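Local coordinates for protein chromatin structure-remodeling complex subunit RSC2 (Saccharomyces cerevisiae, PDB 4BB7) that serves as a subunit of the ATP-dependent RSC chromatin-remodelling complex and, through the BAH domain modelled here, binds histone H3, at residues A[30-35]-A[104-109]; A[36-41]-A[196-201]; A[188-193]-A[203-208]. All coordinates share one frame; numbering follows the deposited sequence.

Contact 1 of 3, residues A[30-35]-A[104-109]; sequences GDWALL and CYVIHF
Trp32 and Val106 meet because of how each turns at its first torsion: the indole CG of Trp32 lies beside its backbone N (chi1 -60°), which carries the ring across Val106, while CG1 of Val106 stands anti to its own N (chi1 175°) and leaves the methine carbon facing the indole. Val106 CB then sits over one face of the six-membered ring, 3.5 Å from the centroid and close to the ring normal, a CH-pi contact. Its CG2 branch reaches the rim, 3.4 Å from Trp32 CE3. At the pyrrole end, the five-membered ring of Trp32 turns its edge to the face of the Tyr105 ring, centroids 5.2 Å apart and planes at 67°; the far end of Tyr105 is held by Arg111 through its hydroxyl. A water takes a weak bond from Trp32 NE1 and donates to Val106 O at 2.7 Å. Between the backbones, Cys104 N donates to Trp32 O at 3.1 Å. Leu34 CD2 packs on Cys104 CB at 3.6 Å and also touches SG. Were Trp32 replaced by an alanine, Val106 would probably lose the ring face it covers and Tyr105 its edge-to-face partner, leaving a gap between the strands. Tyr67 meets the indole edge-to-face as well, and Val46 of strand 45-54 backs Cys104 and Val106. Trp32 is thus buried in the core of the BAH domain, and the contact is antiparallel strand pairing inside its mixed beta-sheet, where strand 32-35 lies between 45-54 and 100-108.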
# COMPACT_ATOMS: atom_id res chain seq x y z
N GLY A 30 16.18 -7.94 -1.16
CA GLY A 30 16.83 -8.74 -2.17
C GLY A 30 16.75 -10.22 -1.83
O GLY A 30 17.20 -11.07 -2.61
N ASP A 31 16.18 -10.51 -0.67
CA ASP A 31 16.05 -11.89 -0.19
C ASP A 31 14.85 -12.60 -0.80
O ASP A 31 13.78 -12.01 -0.96
CB ASP A 31 15.90 -11.90 1.33
CG ASP A 31 17.05 -12.60 2.02
OD1 ASP A 31 17.82 -13.30 1.32
OD2 ASP A 31 17.18 -12.45 3.25
N TRP A 32 15.03 -13.87 -1.14
CA TRP A 32 13.92 -14.72 -1.56
C TRP A 32 13.30 -15.39 -0.34
O TRP A 32 14.01 -15.96 0.48
CB TRP A 32 14.40 -15.78 -2.56
CG TRP A 32 15.01 -15.22 -3.80
CD1 TRP A 32 16.34 -15.04 -4.05
CD2 TRP A 32 14.32 -14.76 -4.97
NE1 TRP A 32 16.52 -14.51 -5.30
CE2 TRP A 32 15.30 -14.32 -5.89
CE3 TRP A 32 12.97 -14.68 -5.33
CZ2 TRP A 32 14.97 -13.81 -7.14
CZ3 TRP A 32 12.65 -14.17 -6.58
CH2 TRP A 32 13.65 -13.75 -7.47
N ALA A 33 11.98 -15.32 -0.22
CA ALA A 33 11.32 -15.93 0.94
C ALA A 33 9.92 -16.44 0.64
O ALA A 33 9.39 -16.27 -0.46
CB ALA A 33 11.30 -14.97 2.11
N LEU A 34 9.33 -17.08 1.65
CA LEU A 34 7.99 -17.62 1.55
C LEU A 34 7.03 -16.81 2.42
O LEU A 34 7.31 -16.52 3.59
CB LEU A 34 7.99 -19.09 2.00
CG LEU A 34 9.09 -19.97 1.41
CD1 LEU A 34 9.16 -21.31 2.13
CD2 LEU A 34 8.90 -20.15 -0.09
N LEU A 35 5.89 -16.45 1.85
CA LEU A 35 4.89 -15.68 2.58
C LEU A 35 3.62 -16.49 2.74
O LEU A 35 3.22 -17.22 1.83
CB LEU A 35 4.60 -14.36 1.86
CG LEU A 35 5.73 -13.33 1.92
CD1 LEU A 35 5.67 -12.36 0.75
CD2 LEU A 35 5.71 -12.59 3.25
N CYS A 104 13.68 -19.01 1.07
CA CYS A 104 13.79 -19.87 -0.10
C CYS A 104 14.80 -19.27 -1.06
O CYS A 104 15.49 -18.31 -0.72
CB CYS A 104 12.44 -20.06 -0.79
SG CYS A 104 11.94 -18.72 -1.92
N TYR A 105 14.89 -19.84 -2.25
CA TYR A 105 15.77 -19.29 -3.28
C TYR A 105 15.21 -19.53 -4.68
O TYR A 105 14.86 -20.66 -5.03
CB TYR A 105 17.17 -19.88 -3.16
CG TYR A 105 18.21 -19.10 -3.94
CD1 TYR A 105 18.79 -17.96 -3.40
CD2 TYR A 105 18.61 -19.50 -5.20
CE1 TYR A 105 19.74 -17.24 -4.10
CE2 TYR A 105 19.55 -18.79 -5.91
CZ TYR A 105 20.12 -17.66 -5.35
OH TYR A 105 21.06 -16.95 -6.05
N VAL A 106 15.12 -18.47 -5.46
CA VAL A 106 14.71 -18.57 -6.86
C VAL A 106 15.91 -18.33 -7.77
O VAL A 106 16.57 -17.28 -7.68
CB VAL A 106 13.60 -17.56 -7.21
CG1 VAL A 106 13.27 -17.61 -8.70
CG2 VAL A 106 12.35 -17.84 -6.37
N ILE A 107 16.21 -19.30 -8.63
CA ILE A 107 17.33 -19.18 -9.56
C ILE A 107 16.86 -18.96 -11.00
O ILE A 107 15.79 -19.40 -11.39
CB ILE A 107 18.26 -20.42 -9.49
CG1 ILE A 107 19.59 -20.15 -10.20
CG2 ILE A 107 17.58 -21.64 -10.09
CD1 ILE A 107 20.57 -21.29 -10.11
N HIS A 108 17.68 -18.25 -11.78
CA HIS A 108 17.36 -17.96 -13.17
C HIS A 108 17.69 -19.16 -14.07
O HIS A 108 18.82 -19.66 -14.06
CB HIS A 108 18.12 -16.72 -13.64
CG HIS A 108 17.74 -16.27 -15.01
ND1 HIS A 108 18.67 -15.83 -15.94
CD2 HIS A 108 16.54 -16.18 -15.63
CE1 HIS A 108 18.05 -15.50 -17.05
NE2 HIS A 108 16.76 -15.70 -16.89
N PHE A 109 16.71 -19.61 -14.85
CA PHE A 109 16.88 -20.81 -15.66
C PHE A 109 18.20 -20.86 -16.42
O PHE A 109 18.89 -21.87 -16.41
CB PHE A 109 15.73 -20.98 -16.65
CG PHE A 109 15.91 -22.14 -17.59
CD1 PHE A 109 15.90 -23.45 -17.12
CD2 PHE A 109 16.11 -21.92 -18.95
CE1 PHE A 109 16.08 -24.51 -17.99
CE2 PHE A 109 16.28 -22.99 -19.82
CZ PHE A 109 16.27 -24.28 -19.34
O HOH W 1 18.43 -15.31 -7.94

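Contact 2 of 3, residues A[36-41]-A[196-201]; sequences RNQNDP and SPDAPP
Three hydrogen bonds join Asn39 and Gln38 to the segment 196-201, two of them through the one amide of Asn39. Its OD1 accepts from Ser196 N at 2.9 Å, a nearly straight bond whose donor is tilted only 16° from the carbonyl plane. On the other branch ND2 reaches Pro200 O at 2.7 Å, but the bond is bent and weak. With CG beside the backbone N (chi1 -79°), Asn39 spans the bend of 196-201 and touches the backbone on both sides of it, which probably helps to set the rotation of the amide. Gln38 runs out extended beyond CG, and its OE1 accepts from Ser196 OG at 2.9 Å, the hydroxyl lying above the carbonyl plane. That hydroxyl also takes a weak bond from Asp198 N, so Ser196 OG bridges its own loop and the neighbouring one.

The bonds inside 36-41 set up this face. Asn37 OD1 accepts from Asn39 N at 3.0 Å, an Asx turn, with the donor well out of the amide plane, and Asp40 N bonds back to Asn37 O to close a type I beta turn.

Apolar and close-packed atoms fill the rest. Ala199 CB comes up against Asn37 OD1 at 3.3 Å and lies near Asn39 ND2, while Asp198 CB sits alongside Gln38 NE2 at 3.6 Å. Pro200 touches Asn37 through CD and also packs on Ile45, Trp66 and Tyr68, so the buried side of the contact rests on strands 45-54 and 60-68. What results is a loop-to-loop contact, built on an Asx turn overlapping a type I beta turn, that lays the 196-201 loop against the connection between strands 32-35 and 45-54 of the BAH domain.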
# COMPACT_ATOMS: atom_id res chain seq x y z
N ARG A 36 2.99 -16.38 3.90
CA ARG A 36 1.76 -17.11 4.17
C ARG A 36 0.72 -16.80 3.11
O ARG A 36 0.40 -15.64 2.85
CB ARG A 36 1.22 -16.76 5.56
CG ARG A 36 0.04 -17.63 5.99
CD ARG A 36 0.45 -19.08 6.19
NE ARG A 36 1.22 -19.26 7.42
CZ ARG A 36 1.75 -20.42 7.81
NH1 ARG A 36 1.61 -21.51 7.07
NH2 ARG A 36 2.43 -20.48 8.95
N ASN A 37 0.20 -17.85 2.47
CA ASN A 37 -0.81 -17.69 1.44
C ASN A 37 -2.19 -18.02 1.99
O ASN A 37 -2.46 -19.16 2.38
CB ASN A 37 -0.48 -18.57 0.23
CG ASN A 37 -1.57 -18.55 -0.82
OD1 ASN A 37 -2.39 -17.63 -0.87
ND2 ASN A 37 -1.58 -19.56 -1.68
N GLN A 38 -3.07 -17.02 2.02
CA GLN A 38 -4.40 -17.16 2.62
C GLN A 38 -5.33 -18.03 1.78
O GLN A 38 -6.46 -18.31 2.20
CB GLN A 38 -5.04 -15.80 2.84
CG GLN A 38 -4.20 -14.83 3.65
CD GLN A 38 -4.75 -13.43 3.60
OE1 GLN A 38 -5.90 -13.21 3.21
NE2 GLN A 38 -3.93 -12.45 3.98
N ASN A 39 -4.88 -18.44 0.60
CA ASN A 39 -5.64 -19.40 -0.19
C ASN A 39 -5.21 -20.84 0.09
O ASN A 39 -5.97 -21.78 -0.13
CB ASN A 39 -5.54 -19.09 -1.69
CG ASN A 39 -6.47 -17.97 -2.12
OD1 ASN A 39 -7.47 -17.69 -1.46
ND2 ASN A 39 -6.15 -17.32 -3.23
N ASP A 40 -3.98 -21.01 0.59
CA ASP A 40 -3.43 -22.33 0.90
C ASP A 40 -2.30 -22.21 1.92
O ASP A 40 -1.20 -21.78 1.58
CB ASP A 40 -2.93 -23.01 -0.38
CG ASP A 40 -2.53 -24.45 -0.15
OD1 ASP A 40 -2.35 -24.86 1.02
OD2 ASP A 40 -2.37 -25.18 -1.15
N PRO A 41 -2.56 -22.62 3.17
CA PRO A 41 -1.62 -22.44 4.28
C PRO A 41 -0.39 -23.34 4.18
O PRO A 41 0.49 -23.25 5.03
CB PRO A 41 -2.46 -22.83 5.51
CG PRO A 41 -3.88 -22.79 5.06
CD PRO A 41 -3.84 -23.19 3.62
N SER A 196 -8.75 -15.12 -1.82
CA SER A 196 -8.40 -13.89 -1.14
C SER A 196 -7.72 -12.95 -2.14
O SER A 196 -6.91 -13.40 -2.96
CB SER A 196 -7.46 -14.17 0.03
OG SER A 196 -6.88 -12.96 0.49
N PRO A 197 -8.05 -11.66 -2.08
CA PRO A 197 -7.38 -10.65 -2.90
C PRO A 197 -6.00 -10.33 -2.32
O PRO A 197 -5.12 -9.85 -3.04
CB PRO A 197 -8.31 -9.43 -2.78
CG PRO A 197 -8.98 -9.61 -1.46
CD PRO A 197 -9.15 -11.09 -1.28
N ASP A 198 -5.83 -10.59 -1.03
CA ASP A 198 -4.53 -10.46 -0.38
C ASP A 198 -3.66 -11.67 -0.69
O ASP A 198 -2.76 -12.01 0.08
CB ASP A 198 -4.70 -10.34 1.13
CG ASP A 198 -5.74 -9.32 1.53
OD1 ASP A 198 -5.93 -8.34 0.78
OD2 ASP A 198 -6.36 -9.50 2.60
N ALA A 199 -3.94 -12.34 -1.80
CA ALA A 199 -3.24 -13.57 -2.16
C ALA A 199 -3.32 -13.85 -3.65
O ALA A 199 -4.23 -13.38 -4.33
CB ALA A 199 -3.81 -14.74 -1.37
N PRO A 200 -2.36 -14.64 -4.17
CA PRO A 200 -2.40 -15.06 -5.57
C PRO A 200 -3.70 -15.82 -5.83
O PRO A 200 -4.40 -16.16 -4.88
CB PRO A 200 -1.20 -16.01 -5.68
CG PRO A 200 -0.29 -15.60 -4.58
CD PRO A 200 -1.19 -15.16 -3.46
N PRO A 201 -4.01 -16.10 -7.11
CA PRO A 201 -5.27 -16.78 -7.44
C PRO A 201 -5.39 -18.13 -6.73
O PRO A 201 -4.37 -18.79 -6.50
CB PRO A 201 -5.16 -17.00 -8.95
CG PRO A 201 -4.20 -15.96 -9.42
CD PRO A 201 -3.21 -15.81 -8.31

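Contact 3 of 3, residues A[188-193]-A[203-208]; sequences RVPEPT and VGAVYM
Thr193 and Val203 form a single antiparallel bridge, the hydrogen-bonded end of a mostly apolar surface contact in which the proline-rich loop 188-193 lies along residues 203-208, which include the short strand 206-207. Residues 189-193 and 203-207 run 163° apart, nearly antiparallel. At the bridge Thr193 N donates to Val203 O over 3.1 Å. Beside it the side chains cross obliquely, their methyls Thr193 CG2 and Val203 CG1 modelled only 3.2 Å apart, a closeness that is doubtful; each methyl sits between its own backbone N and carbonyl carbon.

Further along, prolines replace backbone pairing with side-chain contact. Pro192 and Gly204 come close, their CA atoms 4.4 Å apart, with Pro192 CB nearest the glycine CA. Pro190 meets two partners with neighbouring ring carbons: CG lies 3.6 Å from Ala205 CB, while CD reaches Tyr207 CD1 at 3.5 Å. Pro190 and Tyr207 cross at about a right angle. The Tyr207 ring is swung toward the proline by a first torsion of 62°, and farther out along it Val189 uses both methyls, CG1 lying 3.9 Å from CE1 and CG2 near CZ and CE2.

On its other flank the 203-208 segment is held by backbone bonds: Gly204 to Glu71, Ala205 to His75 and Tyr207 to Val77. Segment 203-208 thus lies between loop 188-193 and strand 75-76. The whole is an antiparallel return of the chain held by a single beta bridge and by proline packing, beside the two-stranded parallel sheet 75-76/206-207.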
# COMPACT_ATOMS: atom_id res chain seq x y z
N ARG A 188 -11.71 -18.68 -26.32
CA ARG A 188 -11.05 -17.51 -25.74
C ARG A 188 -10.27 -17.88 -24.49
O ARG A 188 -10.61 -18.82 -23.77
CB ARG A 188 -12.07 -16.42 -25.41
CG ARG A 188 -12.57 -15.68 -26.64
CD ARG A 188 -13.79 -14.85 -26.32
NE ARG A 188 -14.20 -14.01 -27.45
CZ ARG A 188 -15.34 -13.34 -27.50
NH1 ARG A 188 -16.20 -13.41 -26.49
NH2 ARG A 188 -15.63 -12.60 -28.56
N VAL A 189 -9.20 -17.13 -24.23
CA VAL A 189 -8.38 -17.34 -23.05
C VAL A 189 -9.22 -17.07 -21.81
O VAL A 189 -9.77 -15.98 -21.66
CB VAL A 189 -7.17 -16.40 -23.03
CG1 VAL A 189 -6.24 -16.76 -21.88
CG2 VAL A 189 -6.44 -16.47 -24.37
N PRO A 190 -9.32 -18.07 -20.92
CA PRO A 190 -10.15 -18.01 -19.71
C PRO A 190 -9.49 -17.19 -18.60
O PRO A 190 -8.30 -16.90 -18.67
CB PRO A 190 -10.24 -19.47 -19.29
CG PRO A 190 -8.94 -20.05 -19.74
CD PRO A 190 -8.60 -19.34 -21.03
N GLU A 191 -10.27 -16.83 -17.59
CA GLU A 191 -9.77 -16.06 -16.47
C GLU A 191 -9.52 -16.95 -15.26
O GLU A 191 -10.21 -17.96 -15.07
CB GLU A 191 -10.76 -14.95 -16.10
CG GLU A 191 -11.03 -13.95 -17.21
CD GLU A 191 -9.91 -12.94 -17.38
OE1 GLU A 191 -9.43 -12.41 -16.35
OE2 GLU A 191 -9.50 -12.67 -18.53
N PRO A 192 -8.53 -16.60 -14.43
CA PRO A 192 -8.28 -17.37 -13.21
C PRO A 192 -9.38 -17.09 -12.19
O PRO A 192 -10.13 -16.12 -12.34
CB PRO A 192 -6.96 -16.79 -12.70
CG PRO A 192 -7.00 -15.37 -13.17
CD PRO A 192 -7.63 -15.43 -14.54
N THR A 193 -9.48 -17.91 -11.16
CA THR A 193 -10.42 -17.60 -10.10
C THR A 193 -9.68 -17.07 -8.88
O THR A 193 -8.63 -17.59 -8.50
CB THR A 193 -11.32 -18.79 -9.72
OG1 THR A 193 -12.21 -18.39 -8.67
CG2 THR A 193 -10.48 -19.96 -9.26
N VAL A 203 -6.72 -20.69 -8.05
CA VAL A 203 -6.36 -21.63 -9.10
C VAL A 203 -6.51 -20.99 -10.47
O VAL A 203 -7.42 -20.20 -10.70
CB VAL A 203 -7.20 -22.92 -9.03
CG1 VAL A 203 -8.67 -22.61 -9.25
CG2 VAL A 203 -6.71 -23.94 -10.05
N GLY A 204 -5.60 -21.33 -11.38
CA GLY A 204 -5.64 -20.80 -12.73
C GLY A 204 -6.51 -21.66 -13.63
O GLY A 204 -7.22 -22.54 -13.16
N ALA A 205 -6.44 -21.41 -14.94
CA ALA A 205 -7.24 -22.16 -15.90
C ALA A 205 -6.39 -22.65 -17.06
O ALA A 205 -5.28 -22.17 -17.28
CB ALA A 205 -8.39 -21.30 -16.41
N VAL A 206 -6.93 -23.62 -17.79
CA VAL A 206 -6.25 -24.15 -18.97
C VAL A 206 -7.18 -24.13 -20.18
O VAL A 206 -8.39 -24.28 -20.04
CB VAL A 206 -5.73 -25.58 -18.74
CG1 VAL A 206 -4.65 -25.58 -17.67
CG2 VAL A 206 -6.87 -26.50 -18.35
N TYR A 207 -6.60 -23.93 -21.36
CA TYR A 207 -7.37 -23.91 -22.59
C TYR A 207 -6.62 -24.60 -23.73
O TYR A 207 -5.45 -24.96 -23.60
CB TYR A 207 -7.73 -22.47 -22.97
CG TYR A 207 -6.54 -21.58 -23.23
CD1 TYR A 207 -5.76 -21.11 -22.18
CD2 TYR A 207 -6.20 -21.20 -24.52
CE1 TYR A 207 -4.67 -20.29 -22.41
CE2 TYR A 207 -5.12 -20.38 -24.76
CZ TYR A 207 -4.36 -19.93 -23.71
OH TYR A 207 -3.27 -19.12 -23.94
N MET A 208 -7.30 -24.77 -24.86
CA MET A 208 -6.72 -25.50 -25.99
C MET A 208 -6.21 -24.56 -27.08
O MET A 208 -6.71 -23.45 -27.25
CB MET A 208 -7.75 -26.48 -26.57
CG MET A 208 -7.15 -27.78 -27.12
SD MET A 208 -8.39 -29.01 -27.61
CE MET A 208 -9.11 -29.44 -26.03

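Overall arrangement
Contact 1 is buried in the six-stranded sheet of the BAH domain, contact 2 lies at the loop that leaves its strand 32-35, and contact 3 farther out on the surface. Segments 30-35 and 36-41 are continuous in sequence, and contacts 1 and 2 cross along the chain, their centres about 18 Å apart. Contacts 2 and 3, also about 18 Å apart between centres, interleave: 196-201 falls between 188-193 and 203-208, and Pro201 packs on Pro192 and Thr193. Contact 1 closes before contact 3 opens; their centres are about 26 Å apart, without touch. Contact 2 thus brings the late loop against the sheet, and contact 3 continues it beside strand 75-76.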